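PDB 4RGL: filamentation induced by cAMP protein Fic, which belongs to the Fic/DOC family and joins a largely helical Fic core to a C-terminal region of the helix-turn-helix clan. Local coordinates for residues C173-H176 / Y177-F181; L157-W160 / L161-N165; N189-M192 / G193-W196. One frame throughout, in Å; residues are numbered along the deposited sequence.

Interaction 1 (C173-H176 / Y177-F181)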
ATOM      1  N   CYS A 173       9.686  -7.007 -12.509  1.00 71.63           N
ATOM      2  CA  CYS A 173      10.000  -5.883 -13.388  1.00 71.72           C
ATOM      3  C   CYS A 173       9.864  -6.301 -14.851  1.00 76.07           C
ATOM      4  O   CYS A 173       9.300  -5.550 -15.653  1.00 74.60           O
ATOM      5  CB  CYS A 173      11.396  -5.342 -13.095  1.00 73.14           C
ATOM      6  SG  CYS A 173      11.587  -4.647 -11.438  1.00 76.95           S
ATOM      7  N   ILE A 174      10.396  -7.496 -15.206  1.00 74.06           N
ATOM      8  CA  ILE A 174      10.329  -8.004 -16.581  1.00 74.45           C
ATOM      9  C   ILE A 174       8.859  -8.189 -17.004  1.00 77.72           C
ATOM     10  O   ILE A 174       8.475  -7.767 -18.102  1.00 76.99           O
ATOM     11  CB  ILE A 174      11.129  -9.331 -16.730  1.00 79.08           C
ATOM     12  CG1 ILE A 174      12.621  -9.161 -16.297  1.00 80.47           C
ATOM     13  CG2 ILE A 174      11.020  -9.876 -18.151  1.00 80.01           C
ATOM     14  CD1 ILE A 174      13.491  -8.249 -17.230  1.00 88.68           C
ATOM     15  N   PHE A 175       8.031  -8.796 -16.118  1.00 73.75           N
ATOM     16  CA  PHE A 175       6.612  -9.011 -16.405  1.00 72.98           C
ATOM     17  C   PHE A 175       5.894  -7.675 -16.621  1.00 75.69           C
ATOM     18  O   PHE A 175       5.158  -7.528 -17.593  1.00 74.39           O
ATOM     19  CB  PHE A 175       5.939  -9.800 -15.274  1.00 74.77           C
ATOM     20  CG  PHE A 175       4.498 -10.165 -15.561  1.00 75.86           C
ATOM     21  CD1 PHE A 175       3.468  -9.269 -15.293  1.00 77.07           C
ATOM     22  CD2 PHE A 175       4.173 -11.399 -16.110  1.00 78.87           C
ATOM     23  CE1 PHE A 175       2.146  -9.592 -15.595  1.00 77.84           C
ATOM     24  CE2 PHE A 175       2.845 -11.727 -16.394  1.00 81.50           C
ATOM     25  CZ  PHE A 175       1.841 -10.823 -16.133  1.00 78.04           C
ATOM     26  N   HIS A 176       6.125  -6.698 -15.713  1.00 72.23           N
ATOM     27  CA  HIS A 176       5.532  -5.353 -15.805  1.00 70.96           C
ATOM     28  C   HIS A 176       5.837  -4.732 -17.164  1.00 72.97           C
ATOM     29  O   HIS A 176       4.943  -4.204 -17.813  1.00 72.53           O
ATOM     30  CB  HIS A 176       6.086  -4.452 -14.668  1.00 71.94           C
ATOM     31  CG  HIS A 176       5.274  -3.211 -14.403  1.00 74.72           C
ATOM     32  ND1 HIS A 176       4.985  -2.804 -13.112  1.00 76.16           N
ATOM     33  CD2 HIS A 176       4.709  -2.338 -15.270  1.00 76.28           C
ATOM     34  CE1 HIS A 176       4.285  -1.689 -13.235  1.00 75.04           C
ATOM     35  NE2 HIS A 176       4.076  -1.381 -14.514  1.00 75.40           N
ATOM     36  N   TYR A 177       7.097  -4.840 -17.608  1.00 69.57           N
ATOM     37  CA  TYR A 177       7.561  -4.280 -18.874  1.00 69.45           C
ATOM     38  C   TYR A 177       6.889  -4.966 -20.057  1.00 73.81           C
ATOM     39  O   TYR A 177       6.427  -4.289 -20.978  1.00 74.96           O
ATOM     40  CB  TYR A 177       9.085  -4.411 -18.976  1.00 71.91           C
ATOM     41  CG  TYR A 177       9.650  -4.041 -20.327  1.00 75.25           C
ATOM     42  CD1 TYR A 177       9.833  -2.709 -20.687  1.00 76.93           C
ATOM     43  CD2 TYR A 177      10.128  -5.020 -21.194  1.00 77.75           C
ATOM     44  CE1 TYR A 177      10.418  -2.360 -21.902  1.00 79.00           C
ATOM     45  CE2 TYR A 177      10.753  -4.683 -22.394  1.00 79.70           C
ATOM     46  CZ  TYR A 177      10.888  -3.352 -22.749  1.00 89.15           C
ATOM     47  OH  TYR A 177      11.469  -3.019 -23.951  1.00 94.01           O
ATOM     48  N   GLU A 178       6.827  -6.298 -20.039  1.00 69.32           N
ATOM     49  CA  GLU A 178       6.203  -7.055 -21.115  1.00 68.85           C
ATOM     50  C   GLU A 178       4.689  -6.826 -21.143  1.00 70.62           C
ATOM     51  O   GLU A 178       4.127  -6.569 -22.208  1.00 69.88           O
ATOM     52  CB  GLU A 178       6.512  -8.545 -20.973  1.00 71.48           C
ATOM     53  CG  GLU A 178       7.965  -8.891 -21.258  1.00 79.24           C
ATOM     54  CD  GLU A 178       8.425  -8.553 -22.663  1.00 93.11           C
ATOM     55  OE1 GLU A 178       7.672  -8.838 -23.622  1.00 87.35           O
ATOM     56  OE2 GLU A 178       9.543  -8.010 -22.806  1.00 87.87           O
ATOM     57  N   PHE A 179       4.037  -6.868 -19.952  1.00 65.72           N
ATOM     58  CA  PHE A 179       2.589  -6.672 -19.817  1.00 63.80           C
ATOM     59  C   PHE A 179       2.170  -5.300 -20.353  1.00 65.45           C
ATOM     60  O   PHE A 179       1.151  -5.196 -21.029  1.00 64.35           O
ATOM     61  CB  PHE A 179       2.162  -6.819 -18.340  1.00 65.12           C
ATOM     62  CG  PHE A 179       0.670  -6.797 -18.115  1.00 66.36           C
ATOM     63  CD1 PHE A 179      -0.010  -5.592 -17.952  1.00 68.70           C
ATOM     64  CD2 PHE A 179      -0.054  -7.979 -18.037  1.00 69.51           C
ATOM     65  CE1 PHE A 179      -1.399  -5.572 -17.773  1.00 69.28           C
ATOM     66  CE2 PHE A 179      -1.439  -7.957 -17.828  1.00 72.40           C
ATOM     67  CZ  PHE A 179      -2.101  -6.752 -17.698  1.00 69.38           C
ATOM     68  N   GLU A 180       2.958  -4.246 -20.051  1.00 61.88           N
ATOM     69  CA  GLU A 180       2.647  -2.883 -20.497  1.00 61.31           C
ATOM     70  C   GLU A 180       2.721  -2.788 -22.035  1.00 66.22           C
ATOM     71  O   GLU A 180       1.927  -2.073 -22.646  1.00 65.17           O
ATOM     72  CB  GLU A 180       3.610  -1.867 -19.840  1.00 62.36           C
ATOM     73  CG  GLU A 180       3.122  -0.415 -19.891  1.00 71.25           C
ATOM     74  CD  GLU A 180       3.415   0.358 -21.172  1.00 83.28           C
ATOM     75  OE1 GLU A 180       4.157  -0.168 -22.033  1.00 59.19           O
ATOM     76  OE2 GLU A 180       2.994   1.534 -21.258  1.00 80.97           O
ATOM     77  N   PHE A 181       3.672  -3.524 -22.656  1.00 63.73           N
ATOM     78  CA  PHE A 181       3.823  -3.532 -24.109  1.00 63.68           C
ATOM     79  C   PHE A 181       2.620  -4.201 -24.788  1.00 67.04           C
ATOM     80  O   PHE A 181       2.196  -3.759 -25.864  1.00 66.78           O
ATOM     81  CB  PHE A 181       5.124  -4.248 -24.513  1.00 66.60           C
ATOM     82  CG  PHE A 181       5.242  -4.530 -25.998  1.00 69.02           C
ATOM     83  CD1 PHE A 181       5.651  -3.539 -26.882  1.00 72.61           C
ATOM     84  CD2 PHE A 181       4.928  -5.787 -26.512  1.00 71.55           C
ATOM     85  CE1 PHE A 181       5.732  -3.795 -28.258  1.00 74.20           C
ATOM     86  CE2 PHE A 181       5.000  -6.037 -27.886  1.00 74.93           C
ATOM     87  CZ  PHE A 181       5.414  -5.043 -28.748  1.00 73.06           C
TER
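Four consecutive i to i+4 hydrogen bonds run from Tyr177 N to Cys173 O, Glu178 N to Ile174 O, Phe179 N to Phe175 O and Glu180 N to His176 O, with N to O separations of 2.7 to 3.0 Å, the pattern of a regular alpha-helix. This is helix 168-182 of the Fic domain, whose C-terminal end leads into the family signature HPFxDGNGRxxR at His183. Phe175 and Phe179, one turn apart, lie side by side and point the same way. Both hold CG anti to the backbone N (chi1 -175° and -173°), which leans the two rings in a common direction. Their planes are 25° apart, yet the centroids are separated by 5.8 Å, so the rings are slid past each other and barely overlap. The touch is correspondingly narrow: Phe175 CE1 lies 3.7 Å from Phe179 CD2. Polar ends on this helix turn to other parts of the fold, His176 ND1 bonding Gln197 OE1 and Glu180 OE1 forming a salt bridge with Arg136 NH2. On a further side of the helix, Glu178 has CG beside its backbone N and anti to its carbonyl carbon, which leaves CG 3.4 Å from Ile174 O.

Interaction 2 (L157-W160 / L161-N165)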
ATOM      1  N   LEU A 157       4.144 -15.227 -21.951  1.00 72.11           N
ATOM      2  CA  LEU A 157       4.585 -14.417 -20.820  1.00 70.02           C
ATOM      3  C   LEU A 157       4.294 -15.124 -19.478  1.00 74.55           C
ATOM      4  O   LEU A 157       5.159 -15.150 -18.601  1.00 74.44           O
ATOM      5  CB  LEU A 157       3.901 -13.032 -20.856  1.00 67.49           C
ATOM      6  CG  LEU A 157       4.315 -12.051 -19.756  1.00 69.71           C
ATOM      7  CD1 LEU A 157       5.827 -11.827 -19.754  1.00 70.00           C
ATOM      8  CD2 LEU A 157       3.581 -10.739 -19.895  1.00 68.84           C
ATOM      9  N   LEU A 158       3.086 -15.705 -19.331  1.00 71.77           N
ATOM     10  CA  LEU A 158       2.700 -16.393 -18.092  1.00 72.59           C
ATOM     11  C   LEU A 158       3.443 -17.716 -17.949  1.00 81.43           C
ATOM     12  O   LEU A 158       3.767 -18.118 -16.829  1.00 82.13           O
ATOM     13  CB  LEU A 158       1.183 -16.626 -18.047  1.00 72.25           C
ATOM     14  CG  LEU A 158       0.321 -15.364 -17.950  1.00 74.30           C
ATOM     15  CD1 LEU A 158      -1.102 -15.656 -18.315  1.00 74.53           C
ATOM     16  CD2 LEU A 158       0.416 -14.731 -16.560  1.00 74.79           C
ATOM     17  N   ASP A 159       3.739 -18.392 -19.084  1.00 80.72           N
ATOM     18  CA  ASP A 159       4.523 -19.628 -19.055  1.00 83.53           C
ATOM     19  C   ASP A 159       5.948 -19.326 -18.640  1.00 87.68           C
ATOM     20  O   ASP A 159       6.524 -20.058 -17.831  1.00 88.86           O
ATOM     21  CB  ASP A 159       4.499 -20.333 -20.422  1.00 87.39           C
ATOM     22  CG  ASP A 159       5.308 -21.621 -20.457  1.00102.32           C
ATOM     23  OD1 ASP A 159       5.092 -22.485 -19.573  1.00104.46           O
ATOM     24  OD2 ASP A 159       6.130 -21.780 -21.386  1.00110.05           O
ATOM     25  N   TRP A 160       6.513 -18.213 -19.162  1.00 82.89           N
ATOM     26  CA  TRP A 160       7.852 -17.767 -18.805  1.00 82.86           C
ATOM     27  C   TRP A 160       7.945 -17.485 -17.317  1.00 86.21           C
ATOM     28  O   TRP A 160       8.886 -17.927 -16.669  1.00 87.18           O
ATOM     29  CB  TRP A 160       8.242 -16.512 -19.607  1.00 80.32           C
ATOM     30  CG  TRP A 160       9.492 -15.854 -19.105  1.00 81.19           C
ATOM     31  CD1 TRP A 160      10.777 -16.214 -19.387  1.00 85.62           C
ATOM     32  CD2 TRP A 160       9.574 -14.796 -18.142  1.00 79.44           C
ATOM     33  NE1 TRP A 160      11.655 -15.444 -18.659  1.00 84.45           N
ATOM     34  CE2 TRP A 160      10.943 -14.559 -17.894  1.00 83.87           C
ATOM     35  CE3 TRP A 160       8.619 -14.011 -17.472  1.00 78.78           C
ATOM     36  CZ2 TRP A 160      11.382 -13.565 -17.014  1.00 81.91           C
ATOM     37  CZ3 TRP A 160       9.056 -13.045 -16.583  1.00 79.08           C
ATOM     38  CH2 TRP A 160      10.421 -12.840 -16.350  1.00 80.37           C
ATOM     39  N   LEU A 161       6.958 -16.751 -16.773  1.00 81.30           N
ATOM     40  CA  LEU A 161       6.934 -16.360 -15.364  1.00 80.45           C
ATOM     41  C   LEU A 161       6.903 -17.597 -14.437  1.00 87.99           C
ATOM     42  O   LEU A 161       7.520 -17.581 -13.371  1.00 88.20           O
ATOM     43  CB  LEU A 161       5.711 -15.459 -15.093  1.00 78.11           C
ATOM     44  CG  LEU A 161       5.638 -14.812 -13.704  1.00 80.81           C
ATOM     45  CD1 LEU A 161       6.779 -13.819 -13.499  1.00 79.82           C
ATOM     46  CD2 LEU A 161       4.307 -14.121 -13.501  1.00 81.20           C
ATOM     47  N   GLU A 162       6.205 -18.662 -14.854  1.00 87.04           N
ATOM     48  CA  GLU A 162       6.101 -19.880 -14.052  1.00 89.74           C
ATOM     49  C   GLU A 162       7.447 -20.632 -14.007  1.00 96.98           C
ATOM     50  O   GLU A 162       7.829 -21.150 -12.953  1.00 97.76           O
ATOM     51  CB  GLU A 162       4.997 -20.801 -14.615  1.00 92.63           C
ATOM     52  CG  GLU A 162       4.723 -22.028 -13.753  1.00107.74           C
ATOM     53  CD  GLU A 162       3.786 -23.053 -14.372  1.00138.32           C
ATOM     54  OE1 GLU A 162       3.453 -22.912 -15.572  1.00137.44           O
ATOM     55  OE2 GLU A 162       3.438 -24.031 -13.672  1.00137.28           O
ATOM     56  N   ASN A 163       8.162 -20.682 -15.145  1.00 94.97           N
ATOM     57  CA  ASN A 163       9.372 -21.490 -15.268  1.00 97.42           C
ATOM     58  C   ASN A 163      10.667 -20.623 -15.285  1.00100.67           C
ATOM     59  O   ASN A 163      11.736 -21.141 -15.612  1.00102.45           O
ATOM     60  CB  ASN A 163       9.303 -22.350 -16.547  1.00100.90           C
ATOM     61  CG  ASN A 163       8.104 -23.277 -16.599  1.00128.97           C
ATOM     62  OD1 ASN A 163       7.870 -24.089 -15.690  1.00125.31           O
ATOM     63  ND2 ASN A 163       7.372 -23.236 -17.705  1.00120.82           N
ATOM     64  N   THR A 164      10.579 -19.333 -14.883  1.00 94.50           N
ATOM     65  CA  THR A 164      11.764 -18.463 -14.904  1.00 93.45           C
ATOM     66  C   THR A 164      12.691 -18.765 -13.715  1.00 98.91           C
ATOM     67  O   THR A 164      12.224 -19.086 -12.615  1.00 98.69           O
ATOM     68  CB  THR A 164      11.374 -16.973 -14.924  1.00 95.21           C
ATOM     69  OG1 THR A 164      12.557 -16.190 -15.094  1.00 90.49           O
ATOM     70  CG2 THR A 164      10.628 -16.536 -13.656  1.00 92.34           C
ATOM     71  N   ASN A 165      14.001 -18.666 -13.952  1.00 96.34           N
ATOM     72  CA  ASN A 165      15.022 -18.856 -12.931  1.00 96.96           C
ATOM     73  C   ASN A 165      15.404 -17.506 -12.310  1.00 97.54           C
ATOM     74  O   ASN A 165      16.077 -17.467 -11.272  1.00 97.69           O
ATOM     75  CB  ASN A 165      16.259 -19.553 -13.536  1.00101.98           C
ATOM     76  CG  ASN A 165      16.701 -18.981 -14.884  1.00130.71           C
ATOM     77  OD1 ASN A 165      16.390 -17.834 -15.246  1.00117.84           O
ATOM     78  ND2 ASN A 165      17.429 -19.779 -15.654  1.00129.72           N
TER
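Trp160 meets the following turn on two fronts, Leu161 beside its six-membered ring and Thr164 over a face of the indole. Its CG stands anti to the backbone N (chi1 169°), which lays the indole alongside the start of the next turn. Leu161 CD1 reaches the outer rim of the ring, 3.9 Å from Trp160 CZ3, the two side chains running at a slant to each other. Thr164 approaches from above: its CB is 4.1 Å from the centroid of the five-membered ring of Trp160 and 23° off the normal, the geometry of a CH-pi contact. Thr164 OG1 lies over the same indole, displaced toward the rim and 3.5 Å from Trp160 CZ2. Trp160 and Leu161 lie in the last turns of helix 150-163 in the Fic domain, where Leu161 N still bonds Leu157 O. Thr164, in the loop that follows, accepts at OG1 a hydrogen bond from Glu166 N, two residues on, as in an ST turn, and this probably helps to hold the hydroxyl over the indole. Trp160 also packs on Ile174 of helix 168-182 and on Pro10 near the N-terminus. On the exposed side, Asp159 and Asn163 approach with carboxylate and amide planes 83° apart; Asp159 OD1 is 3.0 Å from Asn163 ND2, but the angle is too poor for a hydrogen bond. Asp159 OD1 also comes within 4.3 Å of Glu162 OE1, a like-charge proximity that nearby solvent would probably soften.

Interaction 3 (N189-M192 / G193-W196)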
ATOM      1  N   ASN A 189      -5.044  -1.468 -18.005  1.00 59.00           N
ATOM      2  CA  ASN A 189      -3.779  -2.197 -18.192  1.00 58.34           C
ATOM      3  C   ASN A 189      -2.703  -1.668 -17.256  1.00 62.65           C
ATOM      4  O   ASN A 189      -1.952  -2.454 -16.674  1.00 63.10           O
ATOM      5  CB  ASN A 189      -3.313  -2.116 -19.637  1.00 54.47           C
ATOM      6  CG  ASN A 189      -4.214  -2.866 -20.583  1.00 71.48           C
ATOM      7  OD1 ASN A 189      -4.229  -4.105 -20.614  1.00 65.43           O
ATOM      8  ND2 ASN A 189      -5.037  -2.133 -21.329  1.00 56.88           N
ATOM      9  N   GLY A 190      -2.670  -0.349 -17.069  1.00 58.83           N
ATOM     10  CA  GLY A 190      -1.737   0.285 -16.144  1.00 58.35           C
ATOM     11  C   GLY A 190      -1.900  -0.229 -14.728  1.00 62.26           C
ATOM     12  O   GLY A 190      -0.955  -0.761 -14.140  1.00 63.38           O
ATOM     13  N   ARG A 191      -3.126  -0.160 -14.214  1.00 58.20           N
ATOM     14  CA  ARG A 191      -3.476  -0.627 -12.870  1.00 57.64           C
ATOM     15  C   ARG A 191      -3.230  -2.150 -12.711  1.00 60.40           C
ATOM     16  O   ARG A 191      -2.818  -2.591 -11.634  1.00 60.43           O
ATOM     17  CB  ARG A 191      -4.936  -0.293 -12.566  1.00 58.52           C
ATOM     18  CG  ARG A 191      -5.184   1.204 -12.399  1.00 64.71           C
ATOM     19  CD  ARG A 191      -6.659   1.525 -12.347  1.00 69.70           C
ATOM     20  NE  ARG A 191      -7.253   1.576 -13.680  1.00 82.49           N
ATOM     21  CZ  ARG A 191      -8.548   1.759 -13.906  1.00 99.39           C
ATOM     22  NH1 ARG A 191      -9.397   1.857 -12.890  1.00 89.29           N
ATOM     23  NH2 ARG A 191      -9.011   1.810 -15.147  1.00 87.23           N
HETATM   24  N   MSE A 192      -3.473  -2.950 -13.798  1.00 55.23           N
HETATM   25  CA  MSE A 192      -3.216  -4.408 -13.788  1.00 54.66           C
HETATM   26  C   MSE A 192      -1.715  -4.705 -13.758  1.00 60.19           C
HETATM   27  O   MSE A 192      -1.295  -5.731 -13.210  1.00 61.51           O
HETATM   28  CB  MSE A 192      -3.854  -5.087 -15.008  1.00 56.91           C
HETATM   29  CG  MSE A 192      -5.368  -5.206 -14.917  1.00 62.92           C
HETATM   30 SE   MSE A 192      -5.950  -6.247 -13.384  0.75 70.12          SE
HETATM   31  CE  MSE A 192      -5.202  -7.950 -13.859  1.00 68.08           C
ATOM     32  N   GLY A 193      -0.926  -3.828 -14.374  1.00 56.25           N
ATOM     33  CA  GLY A 193       0.523  -3.952 -14.373  1.00 56.43           C
ATOM     34  C   GLY A 193       1.102  -3.831 -12.981  1.00 60.80           C
ATOM     35  O   GLY A 193       1.817  -4.729 -12.519  1.00 61.67           O
ATOM     36  N   ARG A 194       0.710  -2.755 -12.254  1.00 55.56           N
ATOM     37  CA  ARG A 194       1.171  -2.507 -10.882  1.00 54.58           C
ATOM     38  C   ARG A 194       0.631  -3.558  -9.928  1.00 60.11           C
ATOM     39  O   ARG A 194       1.341  -3.968  -9.001  1.00 61.17           O
ATOM     40  CB  ARG A 194       0.751  -1.114 -10.422  1.00 51.11           C
ATOM     41  CG  ARG A 194       1.321  -0.034 -11.290  1.00 57.39           C
ATOM     42  CD  ARG A 194       0.805   1.319 -10.944  1.00 63.60           C
ATOM     43  NE  ARG A 194       0.873   2.196 -12.104  1.00 73.71           N
ATOM     44  CZ  ARG A 194      -0.173   2.503 -12.855  1.00 80.44           C
ATOM     45  NH1 ARG A 194      -1.391   2.151 -12.478  1.00 59.88           N
ATOM     46  NH2 ARG A 194      -0.022   3.254 -13.933  1.00 76.43           N
ATOM     47  N   LEU A 195      -0.612  -4.032 -10.166  1.00 55.89           N
ATOM     48  CA  LEU A 195      -1.210  -5.063  -9.333  1.00 55.52           C
ATOM     49  C   LEU A 195      -0.426  -6.356  -9.433  1.00 60.83           C
ATOM     50  O   LEU A 195      -0.079  -6.948  -8.406  1.00 61.00           O
ATOM     51  CB  LEU A 195      -2.675  -5.301  -9.728  1.00 55.29           C
ATOM     52  CG  LEU A 195      -3.375  -6.488  -9.017  1.00 60.20           C
ATOM     53  CD1 LEU A 195      -3.564  -6.210  -7.522  1.00 59.48           C
ATOM     54  CD2 LEU A 195      -4.696  -6.796  -9.660  1.00 62.56           C
ATOM     55  N   TRP A 196      -0.123  -6.796 -10.667  1.00 57.95           N
ATOM     56  CA  TRP A 196       0.530  -8.077 -10.872  1.00 58.50           C
ATOM     57  C   TRP A 196       1.997  -8.026 -10.430  1.00 61.27           C
ATOM     58  O   TRP A 196       2.504  -9.022  -9.916  1.00 62.52           O
ATOM     59  CB  TRP A 196       0.413  -8.528 -12.327  1.00 57.56           C
ATOM     60  CG  TRP A 196      -0.146  -9.915 -12.465  1.00 59.34           C
ATOM     61  CD1 TRP A 196       0.502 -11.013 -12.949  1.00 63.38           C
ATOM     62  CD2 TRP A 196      -1.379 -10.393 -11.908  1.00 59.20           C
ATOM     63  NE1 TRP A 196      -0.306 -12.120 -12.846  1.00 63.55           N
ATOM     64  CE2 TRP A 196      -1.447 -11.778 -12.169  1.00 64.36           C
ATOM     65  CE3 TRP A 196      -2.452  -9.776 -11.235  1.00 59.43           C
ATOM     66  CZ2 TRP A 196      -2.551 -12.552 -11.804  1.00 64.67           C
ATOM     67  CZ3 TRP A 196      -3.525 -10.552 -10.840  1.00 61.39           C
ATOM     68  CH2 TRP A 196      -3.578 -11.918 -11.137  1.00 63.72           C
TER
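A one-turn contact within a single helix, where Arg194 folds back over Gly190 and Met192 lies beside Leu195, opens helix 189-202 and contains the last six residues of the Fic signature, Asn189 to Arg194. The backbone evidence is helical: Gly193 N bonds Asn189 O, Arg194 N bonds Gly190 O at 3.2 Å with an N-H...O angle of 163°, and Leu195 and Trp196 continue the series. Arg194 has CG beside its own backbone N (chi1 -60°) and an extended chain to NE, which carries the guanidinium back along the helix. One guanidinium face then rests on the Gly190 peptide, with Arg194 NH1 3.3 Å from Gly190 C. Gly190 O lies 3.4 Å from Arg194 NH1, but the angle is poor and no hydrogen bond forms there; NH1 instead bonds Ser56 OG, and NH2 makes a salt bridge with Glu60 OE2. On the apolar side, Met192, modelled as selenomethionine, lies beside Leu195, pointing the same way, with Met192 SE 4.0 Å from Leu195 CD2; Met192 CE comes 4.2 Å from Trp196 CE3. At the helix start, Gly190 N, Asn189 ND2 and Arg191 NH2 each hydrogen-bond an oxygen of an unknown ligand, probably from the crystallisation liquor; Asn189 ND2 also bonds Phe185 O. Chemically, Arg194 is held by Glu60 and Ser56 against the glycine backbone, while Gly190 N, Asn189 ND2 and Arg191 NH2 present N-H groups to ligand oxygens, consistent with an anion-accepting helix start.

In the fold
Along the chain the order is interaction 2, interaction 1, interaction 3, on successive helices 150-163, 168-182 and 189-202, all parts of the Fic domain. The centre of interaction 1 lies about 13 Å from that of interaction 2 and 10 Å from that of interaction 3, and it touches both: Ile174 CG2 is 3.5 Å from Trp160 CH2, and Phe175 CE1 is 3.4 Å from Trp196 CD1. Interactions 2 and 3 do not touch; their centres are about 18 Å apart and their nearest atoms about 5 Å. Helix 168-182 therefore stands between its neighbours: Phe175 touches both, Leu157 and Leu161 on one and Trp196 on the other, while Phe179 packs on Met192.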